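Local structure of 16L protein (6TQP) at residues C10-F22 with E127-I141. The protein probably inhibits apoptosis of the infected host cell as a poxviral Bcl-2-like protein, by binding pro-death members of the Bcl-2 family. Sequence-based numbering, arbitrary orientation.
Sequences CNFNNSIKNVIVF and EDIALKISENSEDLI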
loop_
_atom_site.group_PDB
_atom_site.type_symbol
_atom_site.label_atom_id
_atom_site.label_comp_id
_atom_site.label_asym_id
_atom_site.label_seq_id
_atom_site.Cartn_x
_atom_site.Cartn_y
_atom_site.Cartn_z
ATOM N N CYS A 10 -18.195 5.753 10.868
ATOM C CA CYS A 10 -18.154 7.143 11.299
ATOM C C CYS A 10 -17.201 7.982 10.450
ATOM O O CYS A 10 -17.458 9.175 10.249
ATOM C CB CYS A 10 -17.776 7.222 12.783
ATOM S SG CYS A 10 -19.051 6.577 13.911
ATOM N N ASN A 11 -16.110 7.402 9.943
ATOM C CA ASN A 11 -15.144 8.169 9.153
ATOM C C ASN A 11 -14.417 7.246 8.187
ATOM O O ASN A 11 -13.650 6.380 8.620
ATOM C CB ASN A 11 -14.142 8.874 10.065
ATOM C CG ASN A 11 -13.204 9.779 9.301
ATOM O OD1 ASN A 11 -12.259 9.315 8.658
ATOM N ND2 ASN A 11 -13.459 11.082 9.368
ATOM N N PHE A 12 -14.609 7.472 6.880
ATOM C CA PHE A 12 -14.110 6.542 5.861
ATOM C C PHE A 12 -12.587 6.534 5.777
ATOM O O PHE A 12 -11.974 5.470 5.609
ATOM C CB PHE A 12 -14.714 6.898 4.504
ATOM C CG PHE A 12 -16.192 6.648 4.428
ATOM C CD1 PHE A 12 -17.088 7.701 4.323
ATOM C CD2 PHE A 12 -16.686 5.355 4.493
ATOM C CE1 PHE A 12 -18.452 7.465 4.267
ATOM C CE2 PHE A 12 -18.047 5.114 4.437
ATOM C CZ PHE A 12 -18.930 6.169 4.325
ATOM N N ASN A 13 -11.956 7.708 5.859
ATOM C CA ASN A 13 -10.496 7.754 5.842
ATOM C C ASN A 13 -9.919 6.926 6.982
ATOM O O ASN A 13 -8.972 6.159 6.782
ATOM C CB ASN A 13 -10.005 9.202 5.936
ATOM C CG ASN A 13 -10.380 10.026 4.722
ATOM O OD1 ASN A 13 -11.089 9.560 3.832
ATOM N ND2 ASN A 13 -9.892 11.260 4.678
ATOM N N ASN A 14 -10.490 7.063 8.183
ATOM C CA ASN A 14 -10.038 6.280 9.325
ATOM C C ASN A 14 -10.212 4.785 9.078
ATOM O O ASN A 14 -9.349 3.983 9.456
ATOM C CB ASN A 14 -10.802 6.717 10.568
ATOM C CG ASN A 14 -10.339 5.996 11.814
ATOM O OD1 ASN A 14 -9.191 6.140 12.239
ATOM N ND2 ASN A 14 -11.236 5.234 12.416
ATOM N N SER A 15 -11.324 4.387 8.455
ATOM C CA SER A 15 -11.538 2.971 8.151
ATOM C C SER A 15 -10.410 2.428 7.287
ATOM O O SER A 15 -9.829 1.376 7.582
ATOM C CB SER A 15 -12.885 2.770 7.442
ATOM O OG SER A 15 -13.974 3.181 8.248
ATOM N N ILE A 16 -10.090 3.138 6.204
ATOM C CA ILE A 16 -9.032 2.698 5.303
ATOM C C ILE A 16 -7.686 2.672 6.019
ATOM O O ILE A 16 -6.903 1.729 5.858
ATOM C CB ILE A 16 -9.004 3.595 4.044
ATOM C CG1 ILE A 16 -10.201 3.294 3.144
ATOM C CG2 ILE A 16 -7.730 3.398 3.245
ATOM C CD1 ILE A 16 -10.270 1.870 2.633
ATOM N N LYS A 17 -7.381 3.709 6.801
ATOM C CA LYS A 17 -6.113 3.721 7.526
ATOM C C LYS A 17 -5.993 2.493 8.424
ATOM O O LYS A 17 -4.952 1.829 8.456
ATOM C CB LYS A 17 -5.982 4.993 8.359
ATOM C CG LYS A 17 -4.608 5.153 9.032
ATOM C CD LYS A 17 -4.628 6.115 10.208
ATOM C CE LYS A 17 -5.302 5.506 11.425
ATOM N NZ LYS A 17 -4.616 5.902 12.679
ATOM N N ASN A 18 -7.053 2.187 9.166
ATOM C CA ASN A 18 -7.023 1.027 10.052
ATOM C C ASN A 18 -6.840 -0.253 9.261
ATOM O O ASN A 18 -6.096 -1.151 9.678
ATOM C CB ASN A 18 -8.306 0.967 10.877
ATOM C CG ASN A 18 -8.318 1.980 11.979
ATOM O OD1 ASN A 18 -7.267 2.490 12.368
ATOM N ND2 ASN A 18 -9.499 2.276 12.513
ATOM N N VAL A 19 -7.495 -0.349 8.103
ATOM C CA VAL A 19 -7.419 -1.569 7.302
ATOM C C VAL A 19 -5.998 -1.777 6.791
ATOM O O VAL A 19 -5.475 -2.900 6.792
ATOM C CB VAL A 19 -8.444 -1.513 6.149
ATOM C CG1 VAL A 19 -8.157 -2.600 5.118
ATOM C CG2 VAL A 19 -9.866 -1.666 6.692
ATOM N N ILE A 20 -5.341 -0.699 6.361
ATOM C CA ILE A 20 -4.007 -0.832 5.780
ATOM C C ILE A 20 -3.004 -1.283 6.841
ATOM O O ILE A 20 -2.198 -2.193 6.606
ATOM C CB ILE A 20 -3.588 0.488 5.118
ATOM C CG1 ILE A 20 -4.485 0.748 3.899
ATOM C CG2 ILE A 20 -2.110 0.438 4.692
ATOM C CD1 ILE A 20 -4.331 2.130 3.305
ATOM N N VAL A 21 -3.038 -0.653 8.013
ATOM C CA VAL A 21 -2.115 -1.034 9.081
ATOM C C VAL A 21 -2.340 -2.485 9.468
ATOM O O VAL A 21 -1.388 -3.257 9.629
ATOM C CB VAL A 21 -2.271 -0.091 10.285
ATOM C CG1 VAL A 21 -1.416 -0.568 11.477
ATOM C CG2 VAL A 21 -1.887 1.318 9.877
ATOM N N PHE A 22 -3.606 -2.879 9.614
ATOM C CA PHE A 22 -3.927 -4.259 9.948
ATOM C C PHE A 22 -3.402 -5.213 8.884
ATOM O O PHE A 22 -2.782 -6.238 9.194
ATOM C CB PHE A 22 -5.436 -4.402 10.106
ATOM C CG PHE A 22 -5.874 -5.769 10.550
ATOM C CD1 PHE A 22 -6.047 -6.786 9.626
ATOM C CD2 PHE A 22 -6.124 -6.030 11.887
ATOM C CE1 PHE A 22 -6.456 -8.048 10.028
ATOM C CE2 PHE A 22 -6.531 -7.290 12.300
ATOM C CZ PHE A 22 -6.694 -8.302 11.372
ATOM N N GLU A 127 2.410 3.819 9.148
ATOM C CA GLU A 127 1.377 4.767 9.559
ATOM C C GLU A 127 1.253 5.913 8.562
ATOM O O GLU A 127 0.153 6.242 8.104
ATOM C CB GLU A 127 1.703 5.314 10.949
ATOM C CG GLU A 127 1.371 4.375 12.084
ATOM C CD GLU A 127 -0.105 4.378 12.411
ATOM O OE1 GLU A 127 -0.805 5.325 11.982
ATOM O OE2 GLU A 127 -0.561 3.437 13.094
ATOM N N ASP A 128 2.380 6.548 8.235
ATOM C CA ASP A 128 2.353 7.730 7.382
ATOM C C ASP A 128 1.781 7.418 6.004
ATOM O O ASP A 128 0.943 8.165 5.491
ATOM C CB ASP A 128 3.761 8.299 7.249
ATOM C CG ASP A 128 4.261 8.926 8.531
ATOM O OD1 ASP A 128 3.426 9.332 9.361
ATOM O OD2 ASP A 128 5.502 9.018 8.703
ATOM N N ILE A 129 2.223 6.323 5.384
ATOM C CA ILE A 129 1.717 5.983 4.055
ATOM C C ILE A 129 0.258 5.538 4.128
ATOM O O ILE A 129 -0.532 5.815 3.216
ATOM C CB ILE A 129 2.609 4.918 3.399
ATOM C CG1 ILE A 129 4.023 5.474 3.203
ATOM C CG2 ILE A 129 2.023 4.497 2.047
ATOM C CD1 ILE A 129 5.000 4.464 2.656
ATOM N N ALA A 130 -0.129 4.843 5.203
ATOM C CA ALA A 130 -1.545 4.527 5.386
ATOM C C ALA A 130 -2.373 5.802 5.461
ATOM O O ALA A 130 -3.476 5.870 4.908
ATOM C CB ALA A 130 -1.745 3.684 6.651
ATOM N N LEU A 131 -1.851 6.826 6.142
ATOM C CA LEU A 131 -2.569 8.091 6.252
ATOM C C LEU A 131 -2.778 8.710 4.880
ATOM O O LEU A 131 -3.889 9.127 4.531
ATOM C CB LEU A 131 -1.803 9.061 7.149
ATOM C CG LEU A 131 -1.982 8.912 8.652
ATOM C CD1 LEU A 131 -1.019 9.831 9.371
ATOM C CD2 LEU A 131 -3.415 9.216 9.055
ATOM N N LYS A 132 -1.715 8.773 4.082
ATOM C CA LYS A 132 -1.821 9.380 2.763
ATOM C C LYS A 132 -2.714 8.566 1.841
ATOM O O LYS A 132 -3.459 9.132 1.035
ATOM C CB LYS A 132 -0.440 9.535 2.140
ATOM C CG LYS A 132 0.406 10.634 2.739
ATOM C CD LYS A 132 -0.201 12.023 2.585
ATOM C CE LYS A 132 -0.257 12.435 1.126
ATOM N NZ LYS A 132 -0.723 13.840 0.979
ATOM N N ILE A 133 -2.655 7.238 1.930
ATOM C CA ILE A 133 -3.540 6.432 1.099
ATOM C C ILE A 133 -4.991 6.671 1.490
ATOM O O ILE A 133 -5.889 6.651 0.633
ATOM C CB ILE A 133 -3.159 4.942 1.194
ATOM C CG1 ILE A 133 -1.800 4.719 0.529
ATOM C CG2 ILE A 133 -4.226 4.080 0.558
ATOM C CD1 ILE A 133 -1.250 3.301 0.719
ATOM N N SER A 134 -5.241 6.939 2.773
ATOM C CA SER A 134 -6.600 7.087 3.286
ATOM C C SER A 134 -7.237 8.417 2.914
ATOM O O SER A 134 -8.452 8.567 3.069
ATOM C CB SER A 134 -6.608 6.927 4.809
ATOM O OG SER A 134 -5.986 8.024 5.443
ATOM N N GLU A 135 -6.469 9.381 2.425
ATOM C CA GLU A 135 -7.081 10.620 1.974
ATOM C C GLU A 135 -7.959 10.310 0.762
ATOM O O GLU A 135 -7.640 9.429 -0.044
ATOM C CB GLU A 135 -5.983 11.643 1.657
ATOM C CG GLU A 135 -5.106 11.997 2.881
ATOM C CD GLU A 135 -3.951 12.952 2.552
ATOM O OE1 GLU A 135 -3.804 13.312 1.364
ATOM O OE2 GLU A 135 -3.205 13.334 3.488
ATOM N N ASN A 136 -9.097 10.996 0.660
ATOM C CA ASN A 136 -10.050 10.741 -0.426
ATOM C C ASN A 136 -10.440 9.264 -0.492
ATOM O O ASN A 136 -10.561 8.681 -1.570
ATOM C CB ASN A 136 -9.474 11.191 -1.761
ATOM C CG ASN A 136 -8.833 12.560 -1.681
ATOM O OD1 ASN A 136 -7.628 12.708 -1.886
ATOM N ND2 ASN A 136 -9.635 13.564 -1.361
ATOM N N SER A 137 -10.640 8.646 0.676
ATOM C CA SER A 137 -10.914 7.211 0.710
ATOM C C SER A 137 -12.180 6.851 -0.070
ATOM O O SER A 137 -12.308 5.719 -0.557
ATOM C CB SER A 137 -11.026 6.740 2.162
ATOM O OG SER A 137 -11.979 7.513 2.875
ATOM N N GLU A 138 -13.126 7.785 -0.184
ATOM C CA GLU A 138 -14.364 7.520 -0.915
ATOM C C GLU A 138 -14.079 6.981 -2.312
ATOM O O GLU A 138 -14.711 6.015 -2.763
ATOM C CB GLU A 138 -15.203 8.800 -0.994
ATOM C CG GLU A 138 -16.080 9.059 0.224
ATOM C CD GLU A 138 -17.050 10.221 0.021
ATOM O OE1 GLU A 138 -16.807 11.061 -0.877
ATOM O OE2 GLU A 138 -18.058 10.291 0.757
ATOM N N ASP A 139 -13.127 7.599 -3.016
ATOM C CA ASP A 139 -12.774 7.130 -4.352
ATOM C C ASP A 139 -12.165 5.737 -4.305
ATOM O O ASP A 139 -12.440 4.904 -5.174
ATOM C CB ASP A 139 -11.809 8.108 -5.016
ATOM C CG ASP A 139 -12.410 9.484 -5.187
ATOM O OD1 ASP A 139 -13.646 9.568 -5.346
ATOM O OD2 ASP A 139 -11.649 10.476 -5.151
ATOM N N LEU A 140 -11.332 5.461 -3.302
ATOM C CA LEU A 140 -10.748 4.129 -3.201
ATOM C C LEU A 140 -11.818 3.095 -2.869
ATOM O O LEU A 140 -11.837 2.001 -3.441
ATOM C CB LEU A 140 -9.637 4.122 -2.151
ATOM C CG LEU A 140 -9.016 2.772 -1.787
ATOM C CD1 LEU A 140 -8.439 2.086 -3.015
ATOM C CD2 LEU A 140 -7.939 3.004 -0.756
ATOM N N ILE A 141 -12.722 3.429 -1.950
ATOM C CA ILE A 141 -13.774 2.492 -1.581
ATOM C C ILE A 141 -14.654 2.185 -2.789
ATOM O O ILE A 141 -14.970 1.022 -3.068
ATOM C CB ILE A 141 -14.576 3.055 -0.393
ATOM C CG1 ILE A 141 -13.692 3.066 0.870
ATOM C CG2 ILE A 141 -15.862 2.234 -0.153
ATOM C CD1 ILE A 141 -14.314 3.747 2.077
HETATM O O HOH W 1 -9.725 13.240 2.635
#
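Lys17 lies over helix 127-134 as a knob among Glu127, Ala130, Leu131 and Ser134. Its CB rests 4.1 Å from Ser134 CB. With CG trans to the backbone N (chi1 -174°), CG reaches the Ala130 methyl and CD lies beside Leu131 CD2 at 3.5 Å, the two side chains pointing the same way. Bends at the third and fourth torsions then turn NZ to Glu127 OE1, 3.9 Å away, a long salt bridge. One turn on, Val21 CG2 touches the Ala130 methyl. On the inner side Ile20 CG2 packs on the same methyl, while its CD1 presses tightly on Ile133 CG2, and Ile103 of helix 96-113 touches both isoleucines. Ile16 is the second knob, set among Ser134, Ser137, Leu140 and Ile141; its CG1 is 3.7 Å from Ser137 CB. At the turn between helices 120-134 and 137-148, Asn13 OD1 accepts a weak hydrogen bond from Ser137 N (3.3 Å), and a water links Asn13 ND2 to Asn136 N. Phe12 CD2 meets Ile141 CD1 at 3.7 Å, their side chains crossing nearly at right angles. Helix 12-22 thus runs roughly antiparallel to helix 127-134 (142° between their directions) and bridges the type II beta turn Ser134-Ser137 to helix 137-148, within the all-helical bundle of a Bcl-2 fold, as in other M11L-like poxvirus proteins.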